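Local coordinates for protein glucose-6-phosphate isomerase (Plasmodium falciparum, PDB 3QKI) that probably catalyses the reversible conversion of alpha-D-glucose 6-phosphate into beta-D-fructose 6-phosphate, the isomerase step of glycolysis, at residues A[345-350]-A[355-360]; A[183-188]-A[220-225]. All coordinates share one frame; numbering follows the deposited sequence.

Contact 1 is buried and polar at its centre. It joins helix 330-349 to helix 356-371 across the short connection 350-355 and lies away from the sugar phosphate site. Contact 2 is partly buried and apolar. It sets helix 179-197 against 219-223, the outermost strand of the parallel five-stranded sheet within this chain, on the side of the fold that meets the second subunit. The two share no segment, and their centres are about 29 Å apart. Helix 523-543 touches segments of both. Their chemistry follows their place: in contact 1 side chains hydrogen-bond the backbone groups of a helix end and a helix start, while in contact 2 an aromatic ring lies against a valine and a phenylalanine.

Contact 1: residues A[345-350]-A[355-360]; sequences EHFLHA and NIPVLL
Asn355 and His346 carry the polar part of the junction of two consecutive helices, 330-349 and 356-371, whose short segments here run at 71° to each other. Asn355 ND2 gives one hydrogen bond to Phe347 O at 2.8 Å, with that oxygen in the amide plane. A second hydrogen bond runs from Asn355 ND2 to Ala350 O at 3.1 Å; here the donor sits above the carbonyl plane. Asn355 sits at the N-cap position of helix 356-371, and its OD1 accepts a weak capping bond from Val358 N at 3.4 Å. The trans first torsion of His346 (chi1 171°) extends the imidazole toward Ile356. His346 NE2 accepts from Ile356 N at 3.0 Å, in the ring plane. Pro357 CD meets the same ring at its edge, 3.7 Å from His346 CD2. The Phe347 ring stands nearly perpendicular to the Asn355 amide, planes 85° apart. Val358 CG2 lies at the edge of the phenyl ring, 3.8 Å from Phe347 CE1. Phe61 stacks on His346, and Lys91 also hydrogen-bonds Ala350 O. Since His346 NE2 accepts, the imidazole is probably neutral, protonated on ND1. Asn355 ties the end of one helix to the start of the next.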
loop_
_atom_site.group_PDB
_atom_site.type_symbol
_atom_site.label_atom_id
_atom_site.label_comp_id
_atom_site.label_asym_id
_atom_site.label_seq_id
_atom_site.Cartn_x
_atom_site.Cartn_y
_atom_site.Cartn_z
ATOM N N GLU A 345 -8.973 6.163 -27.906
ATOM C CA GLU A 345 -9.830 6.763 -28.949
ATOM C C GLU A 345 -10.957 7.589 -28.354
ATOM O O GLU A 345 -11.249 8.685 -28.843
ATOM C CB GLU A 345 -10.386 5.681 -29.894
ATOM C CG GLU A 345 -9.317 5.054 -30.773
ATOM C CD GLU A 345 -8.915 5.896 -31.971
ATOM O OE1 GLU A 345 -9.766 6.085 -32.866
ATOM O OE2 GLU A 345 -7.746 6.339 -32.031
ATOM N N HIS A 346 -11.551 7.095 -27.255
ATOM C CA HIS A 346 -12.597 7.800 -26.522
ATOM C C HIS A 346 -12.004 9.090 -25.936
ATOM O O HIS A 346 -12.572 10.178 -26.109
ATOM C CB HIS A 346 -13.156 6.907 -25.382
ATOM C CG HIS A 346 -14.062 7.635 -24.459
ATOM N ND1 HIS A 346 -15.372 7.932 -24.813
ATOM C CD2 HIS A 346 -13.813 8.146 -23.230
ATOM C CE1 HIS A 346 -15.885 8.598 -23.792
ATOM N NE2 HIS A 346 -14.987 8.753 -22.812
ATOM N N PHE A 347 -10.852 8.969 -25.270
ATOM C CA PHE A 347 -10.171 10.116 -24.665
ATOM C C PHE A 347 -9.868 11.224 -25.706
ATOM O O PHE A 347 -10.097 12.409 -25.453
ATOM C CB PHE A 347 -8.868 9.645 -23.997
ATOM C CG PHE A 347 -7.996 10.719 -23.384
ATOM C CD1 PHE A 347 -8.551 11.735 -22.604
ATOM C CD2 PHE A 347 -6.618 10.648 -23.486
ATOM C CE1 PHE A 347 -7.741 12.697 -22.005
ATOM C CE2 PHE A 347 -5.802 11.587 -22.851
ATOM C CZ PHE A 347 -6.360 12.584 -22.087
ATOM N N LEU A 348 -9.359 10.827 -26.870
ATOM C CA LEU A 348 -9.006 11.787 -27.907
ATOM C C LEU A 348 -10.224 12.442 -28.563
ATOM O O LEU A 348 -10.214 13.658 -28.805
ATOM C CB LEU A 348 -8.156 11.081 -28.979
ATOM C CG LEU A 348 -7.746 11.903 -30.211
ATOM C CD1 LEU A 348 -6.781 13.044 -29.828
ATOM C CD2 LEU A 348 -7.088 11.004 -31.261
ATOM N N HIS A 349 -11.227 11.636 -28.915
ATOM C CA HIS A 349 -12.371 12.083 -29.697
ATOM C C HIS A 349 -13.632 12.551 -28.976
ATOM O O HIS A 349 -14.323 13.418 -29.523
ATOM C CB HIS A 349 -12.714 11.042 -30.772
ATOM C CG HIS A 349 -11.603 10.799 -31.741
ATOM N ND1 HIS A 349 -11.212 11.771 -32.650
ATOM C CD2 HIS A 349 -10.817 9.714 -31.901
ATOM C CE1 HIS A 349 -10.210 11.234 -33.338
ATOM N NE2 HIS A 349 -9.954 9.993 -32.941
ATOM N N ALA A 350 -13.984 11.985 -27.806
ATOM C CA ALA A 350 -15.227 12.380 -27.127
ATOM C C ALA A 350 -15.249 13.844 -26.741
ATOM O O ALA A 350 -14.227 14.363 -26.279
ATOM C CB ALA A 350 -15.474 11.513 -25.888
ATOM N N ASN A 355 -16.589 12.959 -22.044
ATOM C CA ASN A 355 -15.262 12.360 -22.020
ATOM C C ASN A 355 -14.921 11.878 -20.592
ATOM O O ASN A 355 -14.615 12.682 -19.699
ATOM C CB ASN A 355 -14.266 13.383 -22.561
ATOM C CG ASN A 355 -12.927 12.811 -22.911
ATOM O OD1 ASN A 355 -12.311 12.067 -22.126
ATOM N ND2 ASN A 355 -12.421 13.194 -24.083
ATOM N N ILE A 356 -15.018 10.569 -20.381
ATOM C CA ILE A 356 -14.826 9.917 -19.075
ATOM C C ILE A 356 -13.479 10.254 -18.374
ATOM O O ILE A 356 -13.524 10.792 -17.266
ATOM C CB ILE A 356 -15.199 8.408 -19.126
ATOM C CG1 ILE A 356 -16.709 8.254 -19.285
ATOM C CG2 ILE A 356 -14.708 7.648 -17.872
ATOM C CD1 ILE A 356 -17.169 6.907 -19.798
ATOM N N PRO A 357 -12.296 10.056 -18.996
ATOM C CA PRO A 357 -11.040 10.445 -18.303
ATOM C C PRO A 357 -10.946 11.950 -18.025
ATOM O O PRO A 357 -10.368 12.357 -17.020
ATOM C CB PRO A 357 -9.943 10.023 -19.283
ATOM C CG PRO A 357 -10.591 9.112 -20.268
ATOM C CD PRO A 357 -12.021 9.434 -20.315
ATOM N N VAL A 358 -11.499 12.790 -18.935
ATOM C CA VAL A 358 -11.475 14.235 -18.739
ATOM C C VAL A 358 -12.333 14.625 -17.523
ATOM O O VAL A 358 -11.862 15.392 -16.667
ATOM C CB VAL A 358 -11.854 15.015 -20.029
ATOM C CG1 VAL A 358 -12.156 16.488 -19.712
ATOM C CG2 VAL A 358 -10.733 14.906 -21.069
ATOM N N LEU A 359 -13.563 14.084 -17.440
ATOM C CA LEU A 359 -14.475 14.360 -16.319
ATOM C C LEU A 359 -13.886 13.866 -14.991
ATOM O O LEU A 359 -14.059 14.520 -13.967
ATOM C CB LEU A 359 -15.846 13.719 -16.571
ATOM C CG LEU A 359 -16.671 14.340 -17.731
ATOM C CD1 LEU A 359 -17.910 13.496 -18.021
ATOM C CD2 LEU A 359 -17.044 15.778 -17.416
ATOM N N LEU A 360 -13.148 12.747 -15.025
ATOM C CA LEU A 360 -12.480 12.198 -13.836
ATOM C C LEU A 360 -11.333 13.121 -13.408
ATOM O O LEU A 360 -11.198 13.441 -12.237
ATOM C CB LEU A 360 -11.996 10.766 -14.123
ATOM C CG LEU A 360 -11.523 9.942 -12.918
ATOM C CD1 LEU A 360 -12.628 9.831 -11.847
ATOM C CD2 LEU A 360 -11.147 8.533 -13.341
#

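Contact 2: residues A[183-188]-A[220-225]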
loop_
_atom_site.group_PDB
_atom_site.type_symbol
_atom_site.label_atom_id
_atom_site.label_comp_id
_atom_site.label_asym_id
_atom_site.label_seq_id
_atom_site.Cartn_x
_atom_site.Cartn_y
_atom_site.Cartn_z
ATOM N N PHE A 183 0.617 -5.084 -11.617
ATOM C CA PHE A 183 -0.812 -4.774 -11.512
ATOM C C PHE A 183 -1.570 -5.736 -12.454
ATOM O O PHE A 183 -2.462 -6.440 -12.004
ATOM C CB PHE A 183 -1.093 -3.273 -11.833
ATOM C CG PHE A 183 -2.350 -2.980 -12.645
ATOM C CD1 PHE A 183 -3.582 -3.513 -12.279
ATOM C CD2 PHE A 183 -2.292 -2.191 -13.788
ATOM C CE1 PHE A 183 -4.720 -3.307 -13.074
ATOM C CE2 PHE A 183 -3.442 -1.936 -14.545
ATOM C CZ PHE A 183 -4.645 -2.499 -14.183
ATOM N N VAL A 184 -1.201 -5.769 -13.743
ATOM C CA VAL A 184 -1.886 -6.589 -14.761
ATOM C C VAL A 184 -1.739 -8.081 -14.485
ATOM O O VAL A 184 -2.704 -8.822 -14.636
ATOM C CB VAL A 184 -1.496 -6.215 -16.221
ATOM C CG1 VAL A 184 -2.280 -7.058 -17.241
ATOM C CG2 VAL A 184 -1.723 -4.728 -16.487
ATOM N N TYR A 185 -0.553 -8.515 -14.056
ATOM C CA TYR A 185 -0.290 -9.898 -13.741
ATOM C C TYR A 185 -1.247 -10.416 -12.631
ATOM O O TYR A 185 -1.970 -11.394 -12.825
ATOM C CB TYR A 185 1.191 -10.100 -13.361
ATOM C CG TYR A 185 1.457 -11.528 -12.961
ATOM C CD1 TYR A 185 1.398 -12.560 -13.903
ATOM C CD2 TYR A 185 1.668 -11.868 -11.625
ATOM C CE1 TYR A 185 1.550 -13.884 -13.527
ATOM C CE2 TYR A 185 1.813 -13.194 -11.238
ATOM C CZ TYR A 185 1.769 -14.196 -12.197
ATOM O OH TYR A 185 1.994 -15.487 -11.838
ATOM N N GLU A 186 -1.253 -9.749 -11.495
ATOM C CA GLU A 186 -2.129 -10.115 -10.386
ATOM C C GLU A 186 -3.622 -9.981 -10.737
ATOM O O GLU A 186 -4.421 -10.806 -10.301
ATOM C CB GLU A 186 -1.771 -9.301 -9.136
ATOM C CG GLU A 186 -0.456 -9.740 -8.505
ATOM C CD GLU A 186 -0.440 -11.155 -7.962
ATOM O OE1 GLU A 186 -1.501 -11.649 -7.512
ATOM O OE2 GLU A 186 0.638 -11.785 -8.015
ATOM N N ALA A 187 -3.985 -8.966 -11.534
ATOM C CA ALA A 187 -5.372 -8.743 -11.928
ATOM C C ALA A 187 -5.918 -9.870 -12.802
ATOM O O ALA A 187 -7.061 -10.288 -12.639
ATOM C CB ALA A 187 -5.497 -7.423 -12.673
ATOM N N MET A 188 -5.098 -10.326 -13.746
ATOM C CA MET A 188 -5.492 -11.268 -14.787
ATOM C C MET A 188 -5.203 -12.750 -14.558
ATOM O O MET A 188 -5.820 -13.577 -15.225
ATOM C CB MET A 188 -4.912 -10.806 -16.141
ATOM C CG MET A 188 -5.399 -9.421 -16.592
ATOM S SD MET A 188 -7.179 -9.087 -16.296
ATOM C CE MET A 188 -7.911 -10.454 -17.209
ATOM N N VAL A 220 5.601 -16.388 -11.878
ATOM C CA VAL A 220 6.171 -15.076 -12.168
ATOM C C VAL A 220 6.517 -14.355 -10.874
ATOM O O VAL A 220 5.672 -14.214 -9.995
ATOM C CB VAL A 220 5.244 -14.250 -13.092
ATOM C CG1 VAL A 220 5.860 -12.907 -13.459
ATOM C CG2 VAL A 220 4.889 -15.042 -14.347
ATOM N N ARG A 221 7.772 -13.917 -10.762
ATOM C CA ARG A 221 8.281 -13.164 -9.607
ATOM C C ARG A 221 8.828 -11.813 -10.078
ATOM O O ARG A 221 9.360 -11.710 -11.192
ATOM C CB ARG A 221 9.388 -13.966 -8.876
ATOM C CG ARG A 221 8.963 -15.387 -8.510
ATOM C CD ARG A 221 8.650 -15.532 -7.048
ATOM N NE ARG A 221 8.224 -16.890 -6.673
ATOM C CZ ARG A 221 8.969 -17.782 -6.030
ATOM N NH1 ARG A 221 10.226 -17.504 -5.708
ATOM N NH2 ARG A 221 8.454 -18.953 -5.678
ATOM N N PHE A 222 8.682 -10.769 -9.247
ATOM C CA PHE A 222 9.180 -9.415 -9.551
ATOM C C PHE A 222 10.299 -9.058 -8.581
ATOM O O PHE A 222 10.072 -8.994 -7.377
ATOM C CB PHE A 222 8.051 -8.385 -9.534
ATOM C CG PHE A 222 7.004 -8.653 -10.583
ATOM C CD1 PHE A 222 5.862 -9.395 -10.275
ATOM C CD2 PHE A 222 7.161 -8.175 -11.882
ATOM C CE1 PHE A 222 4.915 -9.686 -11.251
ATOM C CE2 PHE A 222 6.213 -8.473 -12.867
ATOM C CZ PHE A 222 5.087 -9.216 -12.542
ATOM N N LEU A 223 11.527 -8.913 -9.112
ATOM C CA LEU A 223 12.681 -8.577 -8.303
ATOM C C LEU A 223 12.902 -7.093 -8.554
ATOM O O LEU A 223 13.447 -6.688 -9.593
ATOM C CB LEU A 223 13.902 -9.451 -8.662
ATOM C CG LEU A 223 15.220 -9.085 -7.986
ATOM C CD1 LEU A 223 15.062 -8.959 -6.466
ATOM C CD2 LEU A 223 16.300 -10.084 -8.350
ATOM N N ALA A 224 12.386 -6.275 -7.618
ATOM C CA ALA A 224 12.388 -4.828 -7.740
ATOM C C ALA A 224 13.286 -4.106 -6.776
ATOM O O ALA A 224 13.955 -3.165 -7.168
ATOM C CB ALA A 224 10.970 -4.299 -7.643
ATOM N N ASN A 225 13.337 -4.547 -5.527
ATOM C CA ASN A 225 14.166 -3.881 -4.530
ATOM C C ASN A 225 15.641 -4.283 -4.640
ATOM O O ASN A 225 15.941 -5.457 -4.852
ATOM C CB ASN A 225 13.621 -4.227 -3.118
ATOM C CG ASN A 225 13.894 -3.196 -2.079
ATOM O OD1 ASN A 225 14.938 -2.551 -2.079
ATOM N ND2 ASN A 225 12.991 -3.075 -1.121
#
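Tyr185 has its CG anti to the backbone N (chi1 177°), which carries the ring out from helix 179-197 toward strand 219-223. Phe222 keeps CG anti to its carbonyl carbon (chi1 -63°), with the ring directed at the helix. The strand is the outermost one, within this chain, of the parallel five-stranded sheet in a sugar isomerase (SIS) domain of the phosphoglucose isomerase fold. The helix follows strand 168-172, the neighbour of 219-223 in the sheet, so this is the packing of a beta-alpha-beta crossover.

Val220 lies over one face of the Tyr185 ring. Val220 CB is 3.9 Å from the centroid of the Tyr185 ring and 25° off the normal, a CH-pi contact offset toward the rim. Val220 CG2 reaches Tyr185 CE1 at 3.6 Å. The two side chains run past each other in opposite directions. Phe222 meets Tyr185 differently, with the side chains crossing at a slant. Tyr185 CD2 lies at the edge of the phenyl ring, near its plane and 3.9 Å from Phe222 CE1. Phe222 CZ also approaches Tyr185 CB at 4.1 Å.

Thr181 and Glu182 of the same helix also touch Phe222. The phenylalanine side chain is about 9 Å from that of Ser177, a residue of the beta-D-fructose 6-phosphate site, which is not occupied by that ligand in this chain. Nearby, Glu186 makes a salt bridge to Arg233 of the second subunit. At the far end of the tyrosine, Tyr185 OH makes a weak hydrogen bond to Phe218 O and sits 3.7 Å from Val220 CB.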